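Local coordinates for protein Pex (PDB 2E1N) that probably binds DNA through a PadR-like winged helix-turn-helix fold and modifies the cyanobacterial circadian clock as a period extender, at residues 83-88 / 102-107. Sequence-based numbering, arbitrary orientation.
Sequences IISGYW and QLAQAN
Ser85 and Gln102 form a hydrogen-bonded pair of an antiparallel beta hairpin. Ser85 N donates to Gln102 O at 2.9 Å, and Gln102 N donates to Ser85 O at 2.9 Å. Both bonds are close to straight. The side chain of Gln102 runs on the same face of the sheet as Ser85 and reaches on to Tyr87. From CB, on the face shared with Ser85, CG turns between the backbone N and the carbonyl carbon (chi1 72°), which places it 3.6 Å from Ser85 OG. Beyond CG the chain is extended and carries the amide to the ring of Tyr87. There CD lies 3.8 Å from Tyr87 CE2, and OE1 lies 4.1 Å from the same CE2. NE2 comes nearest, 3.5 Å from Tyr87 CD2, and approaches the ring obliquely. The ring and amide planes are 50° apart, so the two groups do not stack flat. An alanine in place of Gln102 would lack CG and the amide, and would probably leave a gap beside the Tyr87 ring and remove the CG contact with Ser85 OG. The hydroxyl of Tyr87 is held separately, by a hydrogen bond to Asp47.

At Ile84 and Leu103, the next, non-hydrogen-bonded pair, the side chains diverge. Ile84 CG2 still meets Leu103 CD2 at 4.2 Å. The ladder ends with Ala104 N donating to Ile83 O at 3.0 Å, from above the carbonyl plane. A water donates to both Ile83 O and Ala104 O and bridges the two chain segments just beyond the paired strands.

The hairpin of strands 84-89 and 98-103 is consistent with the wing of a winged helix domain. Strand 98-103 is the middle strand, between 84-89 and 48-49. Ile84 packs on helices 68-80 and 32-43, Leu103 reaches Leu40 of helix 32-43, and Ile83 touches Phe15 of the second subunit.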
ATOM      1  N   ILE B  83      25.707 -10.161   4.599  1.00 30.97           N
ATOM      2  CA  ILE B  83      24.756 -11.202   4.226  1.00 30.67           C
ATOM      3  C   ILE B  83      24.916 -11.607   2.750  1.00 30.72           C
ATOM      4  O   ILE B  83      24.717 -12.818   2.372  1.00 30.64           O
ATOM      5  CB  ILE B  83      23.334 -10.720   4.485  1.00 30.18           C
ATOM      6  CG1 ILE B  83      23.191 -10.356   5.939  1.00 32.83           C
ATOM      7  CG2 ILE B  83      22.284 -11.835   4.115  1.00 32.03           C
ATOM      8  CD1 ILE B  83      21.817  -9.812   6.305  1.00 34.01           C
ATOM      9  N   ILE B  84      25.243 -10.614   1.917  1.00 29.45           N
ATOM     10  CA  ILE B  84      25.476 -10.853   0.503  1.00 30.25           C
ATOM     11  C   ILE B  84      26.851 -10.401   0.125  1.00 31.37           C
ATOM     12  O   ILE B  84      27.508  -9.623   0.835  1.00 31.80           O
ATOM     13  CB  ILE B  84      24.424 -10.183  -0.437  1.00 29.85           C
ATOM     14  CG1 ILE B  84      24.575  -8.661  -0.490  1.00 30.55           C
ATOM     15  CG2 ILE B  84      23.004 -10.598   0.016  1.00 31.03           C
ATOM     16  CD1 ILE B  84      23.619  -7.947  -1.470  1.00 30.21           C
ATOM     17  N   SER B  85      27.297 -10.928  -1.004  1.00 32.05           N
ATOM     18  CA  SER B  85      28.523 -10.517  -1.619  1.00 33.25           C
ATOM     19  C   SER B  85      28.328 -10.356  -3.115  1.00 33.38           C
ATOM     20  O   SER B  85      27.335 -10.838  -3.674  1.00 34.27           O
ATOM     21  CB  SER B  85      29.638 -11.509  -1.316  1.00 35.10           C
ATOM     22  OG  SER B  85      29.312 -12.800  -1.786  1.00 38.12           O
ATOM     23  N   GLY B  86      29.221  -9.610  -3.726  1.00 32.77           N
ATOM     24  CA  GLY B  86      29.163  -9.340  -5.122  1.00 33.30           C
ATOM     25  C   GLY B  86      30.338  -9.935  -5.844  1.00 33.54           C
ATOM     26  O   GLY B  86      31.345 -10.307  -5.246  1.00 33.17           O
ATOM     27  N   TYR B  87      30.158 -10.069  -7.148  1.00 34.14           N
ATOM     28  CA  TYR B  87      31.220 -10.484  -8.046  1.00 35.24           C
ATOM     29  C   TYR B  87      30.935  -9.940  -9.417  1.00 35.44           C
ATOM     30  O   TYR B  87      29.815  -9.630  -9.734  1.00 36.06           O
ATOM     31  CB  TYR B  87      31.375 -12.002  -8.107  1.00 34.88           C
ATOM     32  CG  TYR B  87      30.221 -12.821  -8.614  1.00 35.70           C
ATOM     33  CD1 TYR B  87      30.162 -13.221  -9.956  1.00 38.65           C
ATOM     34  CD2 TYR B  87      29.235 -13.284  -7.757  1.00 37.72           C
ATOM     35  CE1 TYR B  87      29.141 -13.999 -10.399  1.00 37.17           C
ATOM     36  CE2 TYR B  87      28.184 -14.077  -8.218  1.00 36.14           C
ATOM     37  CZ  TYR B  87      28.157 -14.437  -9.535  1.00 37.27           C
ATOM     38  OH  TYR B  87      27.129 -15.229 -10.000  1.00 38.70           O
ATOM     39  N   TRP B  88      31.977  -9.827 -10.220  1.00 36.68           N
ATOM     40  CA  TRP B  88      31.835  -9.248 -11.548  1.00 37.13           C
ATOM     41  C   TRP B  88      31.695 -10.370 -12.547  1.00 38.13           C
ATOM     42  O   TRP B  88      32.437 -11.369 -12.495  1.00 37.07           O
ATOM     43  CB  TRP B  88      33.066  -8.417 -11.923  1.00 37.68           C
ATOM     44  CG  TRP B  88      33.177  -7.135 -11.226  1.00 37.40           C
ATOM     45  CD1 TRP B  88      34.116  -6.806 -10.279  1.00 40.52           C
ATOM     46  CD2 TRP B  88      32.328  -5.995 -11.370  1.00 38.91           C
ATOM     47  NE1 TRP B  88      33.893  -5.515  -9.839  1.00 42.60           N
ATOM     48  CE2 TRP B  88      32.813  -4.998 -10.506  1.00 39.86           C
ATOM     49  CE3 TRP B  88      31.216  -5.706 -12.174  1.00 38.59           C
ATOM     50  CZ2 TRP B  88      32.220  -3.741 -10.414  1.00 40.74           C
ATOM     51  CZ3 TRP B  88      30.613  -4.467 -12.067  1.00 40.13           C
ATOM     52  CH2 TRP B  88      31.105  -3.509 -11.185  1.00 41.00           C
ATOM     53  N   GLN B 102      25.226 -12.608  -4.602  1.00 32.49           N
ATOM     54  CA  GLN B 102      24.925 -13.934  -4.072  1.00 33.42           C
ATOM     55  C   GLN B 102      24.926 -13.915  -2.550  1.00 33.06           C
ATOM     56  O   GLN B 102      25.484 -13.014  -1.938  1.00 31.91           O
ATOM     57  CB  GLN B 102      25.923 -14.975  -4.623  1.00 33.91           C
ATOM     58  CG  GLN B 102      27.314 -14.834  -4.033  1.00 38.42           C
ATOM     59  CD  GLN B 102      28.406 -15.670  -4.754  1.00 39.42           C
ATOM     60  OE1 GLN B 102      28.181 -16.806  -5.156  1.00 47.02           O
ATOM     61  NE2 GLN B 102      29.571 -15.113  -4.850  1.00 39.77           N
ATOM     62  N   LEU B 103      24.290 -14.905  -1.932  1.00 33.34           N
ATOM     63  CA  LEU B 103      24.379 -15.008  -0.487  1.00 32.82           C
ATOM     64  C   LEU B 103      25.791 -15.422  -0.155  1.00 33.11           C
ATOM     65  O   LEU B 103      26.325 -16.351  -0.776  1.00 34.40           O
ATOM     66  CB  LEU B 103      23.397 -16.036   0.071  1.00 33.69           C
ATOM     67  CG  LEU B 103      21.935 -15.783  -0.158  1.00 35.11           C
ATOM     68  CD1 LEU B 103      21.149 -16.954   0.419  1.00 36.14           C
ATOM     69  CD2 LEU B 103      21.518 -14.461   0.452  1.00 34.51           C
ATOM     70  N   ALA B 104      26.402 -14.744   0.816  1.00 32.60           N
ATOM     71  CA  ALA B 104      27.710 -15.148   1.338  1.00 32.44           C
ATOM     72  C   ALA B 104      27.592 -16.399   2.257  1.00 33.52           C
ATOM     73  O   ALA B 104      26.524 -16.654   2.812  1.00 33.33           O
ATOM     74  CB  ALA B 104      28.319 -14.021   2.117  1.00 32.92           C
ATOM     75  N   GLN B 105      28.677 -17.169   2.359  1.00 33.66           N
ATOM     76  CA  GLN B 105      28.727 -18.317   3.303  1.00 35.27           C
ATOM     77  C   GLN B 105      28.857 -17.737   4.689  1.00 36.88           C
ATOM     78  O   GLN B 105      29.791 -16.953   4.937  1.00 38.70           O
ATOM     79  CB  GLN B 105      29.903 -19.239   3.016  1.00 35.49           C
ATOM     80  CG  GLN B 105      29.781 -20.047   1.695  1.00 38.76           C
ATOM     81  CD  GLN B 105      30.731 -21.252   1.623  1.00 38.45           C
ATOM     82  OE1 GLN B 105      30.665 -22.148   2.455  1.00 44.96           O
ATOM     83  NE2 GLN B 105      31.612 -21.267   0.649  1.00 41.23           N
ATOM     84  N   ALA B 106      27.967 -18.160   5.588  1.00 36.87           N
ATOM     85  CA  ALA B 106      27.951 -17.723   6.984  1.00 37.46           C
ATOM     86  C   ALA B 106      27.284 -18.766   7.880  1.00 37.67           C
ATOM     87  O   ALA B 106      26.407 -19.500   7.438  1.00 38.07           O
ATOM     88  CB  ALA B 106      27.173 -16.446   7.115  1.00 36.86           C
ATOM     89  N   ASN B 107      27.661 -18.791   9.149  1.00 37.45           N
ATOM     90  CA  ASN B 107      26.976 -19.683  10.113  1.00 36.95           C
ATOM     91  C   ASN B 107      25.513 -19.276  10.324  1.00 39.20           C
ATOM     92  O   ASN B 107      24.578 -20.077  10.165  1.00 39.14           O
ATOM     93  CB  ASN B 107      27.800 -19.752  11.424  1.00 35.74           C
ATOM     94  CG  ASN B 107      29.051 -20.689  11.291  1.00 33.56           C
ATOM     95  OD1 ASN B 107      29.983 -20.716  12.126  1.00 34.79           O
ATOM     96  ND2 ASN B 107      29.032 -21.473  10.268  1.00 29.88           N
TER
HETATM   97  O   HOH W   1      24.400 -15.089   4.067  1.00 35.74           O